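Local structure of peptidase, M20/M25/M40 family (Staphylococcus aureus, 4EWT) at residues A[161-166]-A[374-379]; A[169-174]-A[369-374]. The protein is a putative metal-dependent amidohydrolase that carries two manganese ions and probably hydrolyses N-acyl amino acids or related amide substrates. All coordinates share one frame; numbering follows the deposited sequence.

Contact 1 (A[161-166]-A[374-379]); sequences LGVHVM and LISAEA. With MN (manganese (II) ion), chain F.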
loop_
_atom_site.group_PDB
_atom_site.type_symbol
_atom_site.label_atom_id
_atom_site.label_comp_id
_atom_site.label_asym_id
_atom_site.label_seq_id
_atom_site.Cartn_x
_atom_site.Cartn_y
_atom_site.Cartn_z
ATOM N N LEU A 161 12.421 -32.678 31.176
ATOM C CA LEU A 161 11.107 -33.026 30.662
ATOM C C LEU A 161 10.081 -32.076 31.260
ATOM O O LEU A 161 10.172 -31.696 32.420
ATOM C CB LEU A 161 10.764 -34.493 30.977
ATOM C CG LEU A 161 9.374 -35.031 30.598
ATOM C CD1 LEU A 161 9.155 -35.038 29.096
ATOM C CD2 LEU A 161 9.159 -36.427 31.154
ATOM N N GLY A 162 9.127 -31.653 30.444
ATOM C CA GLY A 162 8.049 -30.812 30.926
ATOM C C GLY A 162 6.749 -31.215 30.280
ATOM O O GLY A 162 6.728 -31.789 29.195
ATOM N N VAL A 163 5.659 -30.897 30.955
ATOM C CA VAL A 163 4.338 -31.228 30.473
ATOM C C VAL A 163 3.498 -29.977 30.578
ATOM O O VAL A 163 3.638 -29.212 31.533
ATOM C CB VAL A 163 3.695 -32.378 31.298
ATOM C CG1 VAL A 163 2.180 -32.412 31.116
ATOM C CG2 VAL A 163 4.290 -33.709 30.902
ATOM N N HIS A 164 2.657 -29.757 29.572
ATOM C CA HIS A 164 1.639 -28.730 29.638
ATOM C C HIS A 164 0.289 -29.370 29.354
ATOM O O HIS A 164 0.139 -30.115 28.374
ATOM C CB HIS A 164 1.927 -27.628 28.609
ATOM C CG HIS A 164 1.440 -26.276 29.020
ATOM N ND1 HIS A 164 0.103 -25.956 29.077
ATOM C CD2 HIS A 164 2.111 -25.165 29.403
ATOM C CE1 HIS A 164 -0.029 -24.700 29.465
ATOM N NE2 HIS A 164 1.175 -24.194 29.661
ATOM N N VAL A 165 -0.679 -29.108 30.228
ATOM C CA VAL A 165 -2.081 -29.434 29.955
ATOM C C VAL A 165 -2.603 -28.570 28.805
ATOM O O VAL A 165 -2.311 -27.366 28.735
ATOM C CB VAL A 165 -2.986 -29.227 31.192
ATOM C CG1 VAL A 165 -2.661 -30.260 32.279
ATOM C CG2 VAL A 165 -2.879 -27.785 31.737
ATOM N N MET A 166 -3.356 -29.192 27.903
ATOM C CA MET A 166 -3.918 -28.499 26.758
ATOM C C MET A 166 -5.438 -28.561 26.764
ATOM O O MET A 166 -6.029 -29.604 26.457
ATOM C CB MET A 166 -3.362 -29.079 25.463
ATOM C CG MET A 166 -1.847 -28.999 25.344
ATOM S SD MET A 166 -1.204 -27.317 25.391
ATOM C CE MET A 166 -1.232 -26.901 23.655
ATOM N N LEU A 374 -3.858 -36.822 36.797
ATOM C CA LEU A 374 -3.371 -38.186 36.989
ATOM C C LEU A 374 -2.557 -38.663 35.783
ATOM O O LEU A 374 -1.488 -39.263 35.946
ATOM C CB LEU A 374 -4.545 -39.131 37.292
ATOM C CG LEU A 374 -4.292 -40.631 37.480
ATOM C CD1 LEU A 374 -3.261 -40.905 38.572
ATOM C CD2 LEU A 374 -5.599 -41.364 37.763
ATOM N N ILE A 375 -3.063 -38.376 34.585
ATOM C CA ILE A 375 -2.393 -38.751 33.338
ATOM C C ILE A 375 -0.999 -38.130 33.232
ATOM O O ILE A 375 -0.062 -38.785 32.780
ATOM C CB ILE A 375 -3.247 -38.382 32.098
ATOM C CG1 ILE A 375 -4.517 -39.238 32.051
ATOM C CG2 ILE A 375 -2.448 -38.552 30.801
ATOM C CD1 ILE A 375 -5.529 -38.783 30.983
ATOM N N SER A 376 -0.865 -36.876 33.662
ATOM C CA SER A 376 0.426 -36.190 33.665
ATOM C C SER A 376 1.421 -36.867 34.612
ATOM O O SER A 376 2.568 -37.133 34.238
ATOM C CB SER A 376 0.246 -34.719 34.038
ATOM O OG SER A 376 -0.543 -34.060 33.065
ATOM N N ALA A 377 0.972 -37.157 35.830
ATOM C CA ALA A 377 1.813 -37.831 36.816
ATOM C C ALA A 377 2.245 -39.218 36.342
ATOM O O ALA A 377 3.423 -39.563 36.431
ATOM C CB ALA A 377 1.106 -37.906 38.167
ATOM N N GLU A 378 1.292 -39.992 35.821
ATOM C CA GLU A 378 1.570 -41.341 35.310
ATOM C C GLU A 378 2.589 -41.306 34.178
ATOM O O GLU A 378 3.537 -42.096 34.166
ATOM C CB GLU A 378 0.282 -42.035 34.846
ATOM C CG GLU A 378 -0.577 -42.614 35.976
ATOM C CD GLU A 378 -1.940 -43.108 35.494
ATOM O OE1 GLU A 378 -2.257 -42.945 34.294
ATOM O OE2 GLU A 378 -2.704 -43.654 36.317
ATOM N N ALA A 379 2.389 -40.384 33.242
ATOM C CA ALA A 379 3.289 -40.201 32.108
ATOM C C ALA A 379 4.702 -39.813 32.535
ATOM O O ALA A 379 5.667 -40.472 32.159
ATOM C CB ALA A 379 2.724 -39.161 31.161
HETATM MN MN MN F . 1.501 -22.101 30.494
HETATM O O HOH W 1 2.502 -20.151 29.343
HETATM O O HOH W 2 3.626 -22.813 30.775
#

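Contact 2 (A[169-174]-A[369-374]); sequences MKTGKV and SEKSLL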
loop_
_atom_site.group_PDB
_atom_site.type_symbol
_atom_site.label_atom_id
_atom_site.label_comp_id
_atom_site.label_asym_id
_atom_site.label_seq_id
_atom_site.Cartn_x
_atom_site.Cartn_y
_atom_site.Cartn_z
ATOM N N MET A 169 -6.960 -29.826 23.510
ATOM C CA MET A 169 -6.711 -31.172 22.996
ATOM C C MET A 169 -7.469 -32.230 23.798
ATOM O O MET A 169 -7.698 -32.068 24.999
ATOM C CB MET A 169 -5.216 -31.482 22.973
ATOM C CG MET A 169 -4.377 -30.459 22.223
ATOM S SD MET A 169 -2.658 -30.970 22.129
ATOM C CE MET A 169 -2.681 -31.936 20.618
ATOM N N LYS A 170 -7.827 -33.315 23.120
ATOM C CA LYS A 170 -8.714 -34.343 23.663
ATOM C C LYS A 170 -8.124 -35.069 24.864
ATOM O O LYS A 170 -7.029 -35.630 24.790
ATOM C CB LYS A 170 -9.079 -35.346 22.568
ATOM C CG LYS A 170 -10.326 -36.184 22.863
ATOM C CD LYS A 170 -11.158 -36.370 21.595
ATOM C CE LYS A 170 -11.728 -35.030 21.113
ATOM N NZ LYS A 170 -11.989 -35.009 19.646
ATOM N N THR A 171 -8.867 -35.040 25.969
ATOM C CA THR A 171 -8.521 -35.772 27.182
ATOM C C THR A 171 -8.540 -37.273 26.904
ATOM O O THR A 171 -9.334 -37.753 26.090
ATOM C CB THR A 171 -9.494 -35.431 28.333
ATOM O OG1 THR A 171 -9.600 -34.008 28.462
ATOM C CG2 THR A 171 -9.006 -36.006 29.654
ATOM N N GLY A 172 -7.649 -38.002 27.567
ATOM C CA GLY A 172 -7.521 -39.435 27.367
ATOM C C GLY A 172 -6.226 -39.833 26.687
ATOM O O GLY A 172 -5.982 -41.020 26.459
ATOM N N LYS A 173 -5.398 -38.842 26.352
ATOM C CA LYS A 173 -4.074 -39.107 25.773
ATOM C C LYS A 173 -3.047 -37.984 25.927
ATOM O O LYS A 173 -3.385 -36.859 26.282
ATOM C CB LYS A 173 -4.169 -39.556 24.305
ATOM C CG LYS A 173 -5.171 -38.830 23.450
ATOM C CD LYS A 173 -5.442 -39.647 22.198
ATOM C CE LYS A 173 -6.649 -39.121 21.441
ATOM N NZ LYS A 173 -7.200 -40.179 20.552
ATOM N N VAL A 174 -1.788 -38.334 25.675
ATOM C CA VAL A 174 -0.664 -37.403 25.713
ATOM C C VAL A 174 -0.095 -37.212 24.314
ATOM O O VAL A 174 -0.135 -38.131 23.490
ATOM C CB VAL A 174 0.468 -37.865 26.681
ATOM C CG1 VAL A 174 0.031 -37.723 28.129
ATOM C CG2 VAL A 174 0.910 -39.291 26.383
ATOM N N SER A 369 -10.302 -30.592 31.961
ATOM C CA SER A 369 -10.691 -31.803 32.580
ATOM C C SER A 369 -9.658 -32.152 33.635
ATOM O O SER A 369 -8.485 -32.188 33.353
ATOM C CB SER A 369 -10.731 -32.892 31.564
ATOM O OG SER A 369 -10.413 -34.079 32.211
ATOM N N GLU A 370 -10.114 -32.412 34.853
ATOM C CA GLU A 370 -9.210 -32.617 35.984
ATOM C C GLU A 370 -8.539 -33.986 35.984
ATOM O O GLU A 370 -7.678 -34.260 36.832
ATOM C CB GLU A 370 -9.923 -32.346 37.315
ATOM C CG GLU A 370 -10.028 -30.857 37.643
ATOM C CD GLU A 370 -10.696 -30.578 38.978
ATOM O OE1 GLU A 370 -11.788 -31.123 39.231
ATOM O OE2 GLU A 370 -10.129 -29.797 39.772
ATOM N N LYS A 371 -8.913 -34.838 35.030
ATOM C CA LYS A 371 -8.253 -36.130 34.896
ATOM C C LYS A 371 -6.972 -36.046 34.065
ATOM O O LYS A 371 -6.306 -37.058 33.838
ATOM C CB LYS A 371 -9.210 -37.208 34.379
ATOM C CG LYS A 371 -9.668 -37.043 32.952
ATOM C CD LYS A 371 -10.860 -37.956 32.673
ATOM C CE LYS A 371 -12.114 -37.489 33.400
ATOM N NZ LYS A 371 -13.181 -38.538 33.395
ATOM N N SER A 372 -6.636 -34.831 33.622
ATOM C CA SER A 372 -5.319 -34.546 33.062
ATOM C C SER A 372 -4.247 -34.610 34.148
ATOM O O SER A 372 -3.075 -34.840 33.844
ATOM C CB SER A 372 -5.296 -33.166 32.405
ATOM O OG SER A 372 -5.601 -32.141 33.341
ATOM N N LEU A 373 -4.649 -34.402 35.407
ATOM C CA LEU A 373 -3.712 -34.421 36.541
ATOM C C LEU A 373 -3.038 -35.781 36.691
ATOM O O LEU A 373 -1.810 -35.883 36.701
ATOM C CB LEU A 373 -4.409 -34.037 37.856
ATOM C CG LEU A 373 -4.825 -32.580 38.088
ATOM C CD1 LEU A 373 -5.813 -32.482 39.229
ATOM C CD2 LEU A 373 -3.631 -31.688 38.367
ATOM N N LEU A 374 -3.858 -36.822 36.797
ATOM C CA LEU A 374 -3.371 -38.186 36.989
ATOM C C LEU A 374 -2.557 -38.663 35.783
ATOM O O LEU A 374 -1.488 -39.263 35.946
ATOM C CB LEU A 374 -4.545 -39.131 37.292
ATOM C CG LEU A 374 -4.292 -40.631 37.480
ATOM C CD1 LEU A 374 -3.261 -40.905 38.572
ATOM C CD2 LEU A 374 -5.599 -41.364 37.763
#

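Contact 1 (A[161-166]-A[374-379])
Ser-376, on helix 372-386, turns its side chain onto Val-163 and Val-165 of strand 159-166. The backbones come closest between Val-163 and Ser-376, whose CA atoms are 7.1 Å apart. Ser-376 CB points toward the strand and lies 4.2 Å from Val-163 CG1. One bond further, Ser-376 OG is 3.7 Å from the same Val-163 CG1 and 4.4 Å from Val-165 CG1. These are van der Waals contacts. The hydroxyl hydrogen-bonds to Ser-372 O, one turn back in the helix, and to Thr-349 OG1 of strand 344-350. Chi1 of -63° sets OG beside the backbone N, within range of that carbonyl. On the strand, Val-163 chi1 is 161°, with CG1 trans to the backbone N, and this branch meets the serine. Val-163 also packs on Val-380 of the helix and on Ile-347 and Thr-349 of the adjacent strand.

The contact belongs to the alpha/beta domain of the M20 family. A helix covers one face of the mixed sheet here, and the end of a strand supplies a metal ligand. The direction of CB alternates along the strand. Val-163 faces the helix, and His-164 faces away from it. His-164 NE2 binds a manganese ion at 2.3 Å, together with Cys-103, His-105 and two waters. Cys-103 also belongs to the second manganese site, with Glu-139 and His-362. His-164 ND1 donates to Val-165 O at 2.8 Å, with an N-H...O angle of 164°. That oxygen lies nearly in the ring plane. Metal on NE2 and carbonyl on ND1 fix both ring nitrogens, which restricts rotation of the imidazole. Val-165 O also hydrogen-bonds to His-361 NE2.

Contact 2 (A[169-174]-A[369-374])
Thr-171 sets both branches of its side chain against the turn that leads into helix 372-386. The contacts between the two segments are van der Waals. Thr-171 OG1 lies 3.5 Å from Ser-369 CB. The methyl, Thr-171 CG2, is 3.5 Å from Ser-369 OG and equally close to Lys-371 CG. Lys-371 CD follows at 4.0 Å from Thr-171 CG2. The threonine and lysine side chains cross at about a right angle, and the methyl meets the lysine stem at CG and CD. With chi1 at 68°, Lys-371 CG is flanked by both backbone branches and turned onto that methyl.

The hydrogen bonds lie within the turn or lead outside the pair. Thr-171 OG1 hydrogen-bonds to Ala-352 O, and its approach to Ser-369 CB is packing alone. Ser-369 OG accepts from Lys-371 N at 3.3 Å, an ST turn and a capping bond just ahead of the helix. Residues 369 to 372 form a type I beta turn. Ser-369 O is gripped twice, by Ser-372 N at 3.2 Å and by Ser-372 OG at 2.9 Å. The hydroxyl approaches almost in line with the C=O bond, at a C=O...O angle of 166°.

Among charged groups, Glu-370 points away from the threonine and forms salt bridges with Arg-20 and Arg-21. Lys-371 NZ makes a long, weak ion pair with Glu-354.

After Thr-171, the chain passes Gly-172 and enters strand 173-176. This strand lies between strands 322-325 and 344-350. On the other segment, Glu-370 and Leu-373 pack on helix 13-25, and Leu-373 also reaches helix 105-120. The contact thus joins the loop before an inner strand to the start of the C-terminal helix.

How the contacts relate
Both contacts use helix 372-386 and the same mixed sheet, and their centres are about 8 Å apart. Contact 1 is fully buried and lies on the first turns of the helix, beside a metal-binding strand. Contact 2 is partly buried at the turn before the helix, with an exposed lysine at its margin. Leu-374 belongs to both. The buried contact sets a hydroxyl, held by helix and sheet partners, among aliphatic groups. The one nearer the surface mixes a turn's polar atoms with a lysine stem and charged neighbours. The two also pack directly: Val-165 CG1 is 3.6 Å from Ser-372 OG, and Ile-375 CG2 is 3.7 Å from Val-174 CG1.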